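Local coordinates for uncharacterized protein (Legionella pneumophila subsp. pneumophila str. Philadelphia 1, PDB 4R0G) that acts as a guanine-nucleotide exchange factor for the small GTPases Rab5, Rab21 and Rab22, probably through a VPS9-like domain, at residues Y17-Q22 with E209-T214; R76-G81 with D163-V168. All coordinates share one frame; numbering follows the deposited sequence.

How the contacts relate
From the N terminus, the chain first lays down the short helix 17-20, whose partner loop 209-214 arrives only 187 residues later; contact 1 thus closes the long outer loop. Within that span lies contact 2, where Pro77, Leu78 and Arg79, in the loop leading into helix 80-101, meet helix 155-183, closing a shorter loop, with 81 residues between its segments. Their centres are about 10 Å apart and they touch: Leu213 CD1 lies 3.4 Å from Ser167 O, and Leu21 CD1 packs 3.6 Å from Leu78 CD2. Together they fasten the VPS9-like region to helix 155-183 and to the loop between helices 193-208 and 215-229.

Contact 1. Residues Y17-Q22 with E209-T214; sequences YLLFLQ and EQTELT
Thr211 overlaps Leu18 and Leu19 with its branched side chain, fitting a loop of the helical-bundle region against the short helix 17-20 of the VPS9-like region in this all-helical protein. The loop links helix 193-208 to helix 215-229, and Thr211 supplies most of its share of the contact. Its CG2 makes most of the contact with Leu19: the methyl lies 3.5 Å from the backbone N of Leu19 and 3.7 Å from Leu19 CB, so it rests on the backbone of the helix as well as on a side chain. With OG1 set between the backbone N and the carbonyl carbon (chi1 63°), CG2 lies anti to the carbonyl carbon and is brought to bear on Leu19. Leu18 comes alongside, its CB 3.9 Å from Thr211 CB, while its branch CD1 reaches the carbonyl O of Thr211. Beyond the loop, Leu18 also packs on Leu82 and on Val168 of helix 155-183, whereas Leu19 and Gln22 lean on Tyr8 of helix 5-14. The join rests on van der Waals contact, and runs from the buried Leu18 out to the protein surface. At the far end Gln22 stretches beyond CG and crosses Thr211 at about a right angle, bringing its OE1 to 3.7 Å from Thr211 CG2.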
loop_
_atom_site.group_PDB
_atom_site.type_symbol
_atom_site.label_atom_id
_atom_site.label_comp_id
_atom_site.label_asym_id
_atom_site.label_seq_id
_atom_site.Cartn_x
_atom_site.Cartn_y
_atom_site.Cartn_z
ATOM N N TYR A 17 11.429 -0.541 -15.137
ATOM C CA TYR A 17 10.070 -0.995 -14.966
ATOM C C TYR A 17 9.035 0.120 -14.865
ATOM O O TYR A 17 7.994 0.056 -15.525
ATOM C CB TYR A 17 9.961 -1.968 -13.800
ATOM C CG TYR A 17 10.674 -3.291 -13.983
ATOM C CD1 TYR A 17 10.367 -4.149 -15.026
ATOM C CD2 TYR A 17 11.620 -3.708 -13.067
ATOM C CE1 TYR A 17 11.016 -5.389 -15.162
ATOM C CE2 TYR A 17 12.261 -4.932 -13.192
ATOM C CZ TYR A 17 11.954 -5.766 -14.237
ATOM O OH TYR A 17 12.610 -6.971 -14.328
ATOM N N LEU A 18 9.323 1.140 -14.053
ATOM C CA LEU A 18 8.426 2.301 -13.906
ATOM C C LEU A 18 8.135 2.882 -15.256
ATOM O O LEU A 18 7.004 3.297 -15.528
ATOM C CB LEU A 18 9.022 3.373 -12.999
ATOM C CG LEU A 18 8.793 2.917 -11.578
ATOM C CD1 LEU A 18 9.580 3.733 -10.598
ATOM C CD2 LEU A 18 7.295 2.991 -11.361
ATOM N N LEU A 19 9.156 2.889 -16.108
ATOM C CA LEU A 19 8.973 3.322 -17.480
ATOM C C LEU A 19 8.121 2.317 -18.258
ATOM O O LEU A 19 7.199 2.703 -18.967
ATOM C CB LEU A 19 10.331 3.576 -18.156
ATOM C CG LEU A 19 10.232 3.919 -19.640
ATOM C CD1 LEU A 19 9.342 5.169 -19.817
ATOM C CD2 LEU A 19 11.636 4.063 -20.281
ATOM N N PHE A 20 8.415 1.031 -18.117
ATOM C CA PHE A 20 7.643 0.033 -18.856
ATOM C C PHE A 20 6.147 0.131 -18.577
ATOM O O PHE A 20 5.340 0.014 -19.494
ATOM C CB PHE A 20 8.131 -1.357 -18.557
ATOM C CG PHE A 20 7.110 -2.425 -18.843
ATOM C CD1 PHE A 20 6.793 -2.765 -20.154
ATOM C CD2 PHE A 20 6.483 -3.120 -17.808
ATOM C CE1 PHE A 20 5.859 -3.744 -20.442
ATOM C CE2 PHE A 20 5.554 -4.118 -18.103
ATOM C CZ PHE A 20 5.255 -4.426 -19.435
ATOM N N LEU A 21 5.808 0.393 -17.307
ATOM C CA LEU A 21 4.426 0.579 -16.812
ATOM C C LEU A 21 3.698 1.808 -17.361
ATOM O O LEU A 21 2.539 2.045 -17.033
ATOM C CB LEU A 21 4.398 0.614 -15.280
ATOM C CG LEU A 21 4.748 -0.700 -14.554
ATOM C CD1 LEU A 21 4.620 -0.551 -13.074
ATOM C CD2 LEU A 21 3.864 -1.818 -15.026
ATOM N N GLN A 22 4.403 2.610 -18.155
ATOM C CA GLN A 22 3.861 3.836 -18.740
ATOM C C GLN A 22 3.235 3.520 -20.095
ATOM O O GLN A 22 2.607 4.361 -20.758
ATOM C CB GLN A 22 5.007 4.818 -18.930
ATOM C CG GLN A 22 4.760 6.235 -18.533
ATOM C CD GLN A 22 6.070 6.999 -18.417
ATOM O OE1 GLN A 22 6.536 7.270 -17.313
ATOM N NE2 GLN A 22 6.684 7.332 -19.567
ATOM N N GLU A 209 5.892 12.119 -14.065
ATOM C CA GLU A 209 6.530 11.703 -15.297
ATOM C C GLU A 209 7.877 10.991 -15.062
ATOM O O GLU A 209 8.505 10.529 -16.005
ATOM C CB GLU A 209 6.711 12.933 -16.220
ATOM C CG GLU A 209 5.658 13.105 -17.352
ATOM C CD GLU A 209 4.202 13.238 -16.851
ATOM O OE1 GLU A 209 3.913 14.138 -16.018
ATOM O OE2 GLU A 209 3.342 12.442 -17.305
ATOM N N GLN A 210 8.336 10.897 -13.821
ATOM C CA GLN A 210 9.709 10.472 -13.626
ATOM C C GLN A 210 9.886 8.995 -13.258
ATOM O O GLN A 210 9.183 8.479 -12.408
ATOM C CB GLN A 210 10.427 11.404 -12.652
ATOM C CG GLN A 210 11.593 12.110 -13.320
ATOM C CD GLN A 210 11.148 13.155 -14.324
ATOM O OE1 GLN A 210 10.398 14.083 -13.976
ATOM N NE2 GLN A 210 11.597 13.012 -15.590
ATOM N N THR A 211 10.787 8.296 -13.943
ATOM C CA THR A 211 10.973 6.866 -13.670
ATOM C C THR A 211 12.175 6.498 -12.782
ATOM O O THR A 211 12.349 5.335 -12.409
ATOM C CB THR A 211 10.980 6.043 -14.987
ATOM O OG1 THR A 211 12.089 6.436 -15.811
ATOM C CG2 THR A 211 9.696 6.290 -15.749
ATOM N N GLU A 212 12.999 7.487 -12.453
ATOM C CA GLU A 212 14.132 7.281 -11.549
ATOM C C GLU A 212 14.620 8.604 -10.954
ATOM O O GLU A 212 14.340 9.675 -11.482
ATOM C CB GLU A 212 15.272 6.532 -12.246
ATOM C CG GLU A 212 15.746 7.164 -13.560
ATOM C CD GLU A 212 16.707 6.268 -14.351
ATOM O OE1 GLU A 212 16.671 5.025 -14.166
ATOM O OE2 GLU A 212 17.486 6.814 -15.165
ATOM N N LEU A 213 15.344 8.549 -9.845
ATOM C CA LEU A 213 15.825 9.803 -9.292
ATOM C C LEU A 213 17.238 10.099 -9.831
ATOM O O LEU A 213 18.249 9.559 -9.351
ATOM C CB LEU A 213 15.831 9.725 -7.766
ATOM C CG LEU A 213 14.481 9.369 -7.135
ATOM C CD1 LEU A 213 14.599 9.117 -5.650
ATOM C CD2 LEU A 213 13.448 10.468 -7.381
ATOM N N THR A 214 17.304 11.035 -10.773
ATOM C CA THR A 214 18.561 11.352 -11.403
ATOM C C THR A 214 18.904 12.733 -10.905
ATOM O O THR A 214 18.115 13.326 -10.163
ATOM C CB THR A 214 18.456 11.286 -12.937
ATOM O OG1 THR A 214 17.493 12.240 -13.406
ATOM C CG2 THR A 214 18.030 9.884 -13.359
#

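Contact 2. Residues R76-G81 with D163-V168; sequences RPLREG and DQIYSV
The loop leading into helix 80-101 of the VPS9-like region docks here on the middle of the long helix 155-183. Pro77 and Leu78 form the apolar half of the contact and converge on one branch of Ile165: its CG2 lies 4.1 Å from Pro77 CB and 4.0 Å from Leu78 CD2. Leu78 meets Ile165 at about a right angle and also touches Leu67 and His71 of helix 58-71. Pro77 also lies over one face of the Tyr166 ring, with its CA 4.2 Å from Tyr166 CD1. Because Tyr166 CG stands anti to the backbone N (chi1 -152°), the ring carries its hydroxyl to the Arg79 guanidinium. There Arg79 NH2 donates a long hydrogen bond to Tyr166 OH (3.3 Å, 141° at the hydrogen). The hydroxyl sits close to the guanidinium plane, which is turned 82° from the ring. Tyr166 OH also makes a weak hydrogen bond to Tyr166 of the second subunit, and Arg79 NE a weak one to Glu74 O there. This polar end thus belongs to the dimer interface, where Arg79 NH2 nears Arg79 NH1 of the second subunit; such like charges would repel, and the hydroxyl and Glu74 carbonyl oxygen, as acceptors, probably help to offset this.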
loop_
_atom_site.group_PDB
_atom_site.type_symbol
_atom_site.label_atom_id
_atom_site.label_comp_id
_atom_site.label_asym_id
_atom_site.label_seq_id
_atom_site.Cartn_x
_atom_site.Cartn_y
_atom_site.Cartn_z
ATOM N N ARG A 76 4.616 -3.014 -0.689
ATOM C CA ARG A 76 3.696 -2.620 -1.765
ATOM C C ARG A 76 4.139 -1.443 -2.636
ATOM O O ARG A 76 3.410 -0.443 -2.746
ATOM C CB ARG A 76 2.273 -2.359 -1.248
ATOM C CG ARG A 76 1.493 -3.580 -0.815
ATOM C CD ARG A 76 0.773 -4.337 -1.925
ATOM N NE ARG A 76 0.576 -5.724 -1.494
ATOM C CZ ARG A 76 0.282 -6.756 -2.284
ATOM N NH1 ARG A 76 0.123 -6.584 -3.606
ATOM N NH2 ARG A 76 0.155 -7.969 -1.728
ATOM N N PRO A 77 5.290 -1.580 -3.319
ATOM C CA PRO A 77 5.851 -0.417 -4.021
ATOM C C PRO A 77 4.927 0.076 -5.135
ATOM O O PRO A 77 5.041 1.221 -5.554
ATOM C CB PRO A 77 7.174 -0.951 -4.580
ATOM C CG PRO A 77 6.879 -2.450 -4.797
ATOM C CD PRO A 77 6.003 -2.833 -3.640
ATOM N N LEU A 78 4.001 -0.748 -5.612
ATOM C CA LEU A 78 3.181 -0.279 -6.727
ATOM C C LEU A 78 1.733 -0.181 -6.319
ATOM O O LEU A 78 1.048 -1.191 -6.259
ATOM C CB LEU A 78 3.322 -1.235 -7.925
ATOM C CG LEU A 78 4.726 -1.470 -8.493
ATOM C CD1 LEU A 78 4.820 -2.853 -9.099
ATOM C CD2 LEU A 78 5.124 -0.413 -9.532
ATOM N N ARG A 79 1.244 1.034 -6.105
ATOM C CA ARG A 79 -0.121 1.232 -5.631
ATOM C C ARG A 79 -0.876 1.946 -6.719
ATOM O O ARG A 79 -0.267 2.350 -7.701
ATOM C CB ARG A 79 -0.123 2.081 -4.344
ATOM C CG ARG A 79 0.892 1.655 -3.245
ATOM C CD ARG A 79 0.545 2.270 -1.867
ATOM N NE ARG A 79 1.692 2.698 -1.038
ATOM C CZ ARG A 79 2.699 1.913 -0.669
ATOM N NH1 ARG A 79 2.706 0.660 -1.056
ATOM N NH2 ARG A 79 3.694 2.374 0.079
ATOM N N GLU A 80 -2.184 2.140 -6.540
ATOM C CA GLU A 80 -2.991 2.958 -7.462
ATOM C C GLU A 80 -2.799 2.702 -8.973
ATOM O O GLU A 80 -2.875 1.570 -9.458
ATOM C CB GLU A 80 -2.787 4.451 -7.164
ATOM C CG GLU A 80 -3.300 4.898 -5.790
ATOM C CD GLU A 80 -4.827 4.914 -5.697
ATOM O OE1 GLU A 80 -5.460 3.830 -5.774
ATOM O OE2 GLU A 80 -5.397 6.022 -5.552
ATOM N N GLY A 81 -2.550 3.781 -9.709
ATOM C CA GLY A 81 -2.440 3.728 -11.154
ATOM C C GLY A 81 -1.288 2.884 -11.619
ATOM O O GLY A 81 -1.406 2.224 -12.645
ATOM N N ASP A 163 14.279 -1.891 -4.892
ATOM C CA ASP A 163 14.920 -0.711 -4.338
ATOM C C ASP A 163 14.832 0.440 -5.317
ATOM O O ASP A 163 14.670 1.595 -4.895
ATOM C CB ASP A 163 16.367 -0.991 -3.899
ATOM C CG ASP A 163 16.442 -1.905 -2.652
ATOM O OD1 ASP A 163 15.729 -1.661 -1.642
ATOM O OD2 ASP A 163 17.221 -2.884 -2.688
ATOM N N GLN A 164 14.889 0.121 -6.614
ATOM C CA GLN A 164 14.890 1.176 -7.630
ATOM C C GLN A 164 13.505 1.636 -8.115
ATOM O O GLN A 164 13.366 2.728 -8.667
ATOM C CB GLN A 164 15.852 0.845 -8.802
ATOM C CG GLN A 164 15.555 -0.443 -9.527
ATOM C CD GLN A 164 16.690 -0.896 -10.445
ATOM O OE1 GLN A 164 16.819 -0.442 -11.594
ATOM N NE2 GLN A 164 17.520 -1.805 -9.934
ATOM N N ILE A 165 12.484 0.819 -7.893
ATOM C CA ILE A 165 11.106 1.266 -8.074
ATOM C C ILE A 165 10.659 2.077 -6.858
ATOM O O ILE A 165 10.102 3.174 -6.991
ATOM C CB ILE A 165 10.152 0.075 -8.222
ATOM C CG1 ILE A 165 10.328 -0.580 -9.579
ATOM C CG2 ILE A 165 8.701 0.496 -8.053
ATOM C CD1 ILE A 165 9.479 -1.822 -9.729
ATOM N N TYR A 166 10.908 1.536 -5.670
ATOM C CA TYR A 166 10.392 2.143 -4.450
ATOM C C TYR A 166 11.096 3.457 -4.240
ATOM O O TYR A 166 10.530 4.401 -3.702
ATOM C CB TYR A 166 10.630 1.232 -3.244
ATOM C CG TYR A 166 9.619 1.391 -2.126
ATOM C CD1 TYR A 166 8.541 2.241 -2.254
ATOM C CD2 TYR A 166 9.745 0.678 -0.953
ATOM C CE1 TYR A 166 7.606 2.392 -1.250
ATOM C CE2 TYR A 166 8.814 0.822 0.076
ATOM C CZ TYR A 166 7.742 1.684 -0.081
ATOM O OH TYR A 166 6.807 1.818 0.939
ATOM N N SER A 167 12.337 3.507 -4.688
ATOM C CA SER A 167 13.120 4.719 -4.636
ATOM C C SER A 167 12.308 5.908 -5.136
ATOM O O SER A 167 12.268 6.966 -4.484
ATOM C CB SER A 167 14.347 4.556 -5.535
ATOM O OG SER A 167 15.196 5.680 -5.409
ATOM N N VAL A 168 11.672 5.735 -6.295
ATOM C CA VAL A 168 10.859 6.792 -6.869
ATOM C C VAL A 168 9.489 6.794 -6.252
ATOM O O VAL A 168 8.895 7.821 -5.947
ATOM C CB VAL A 168 10.608 6.554 -8.343
ATOM C CG1 VAL A 168 9.748 7.666 -8.895
ATOM C CG2 VAL A 168 11.920 6.452 -9.085
#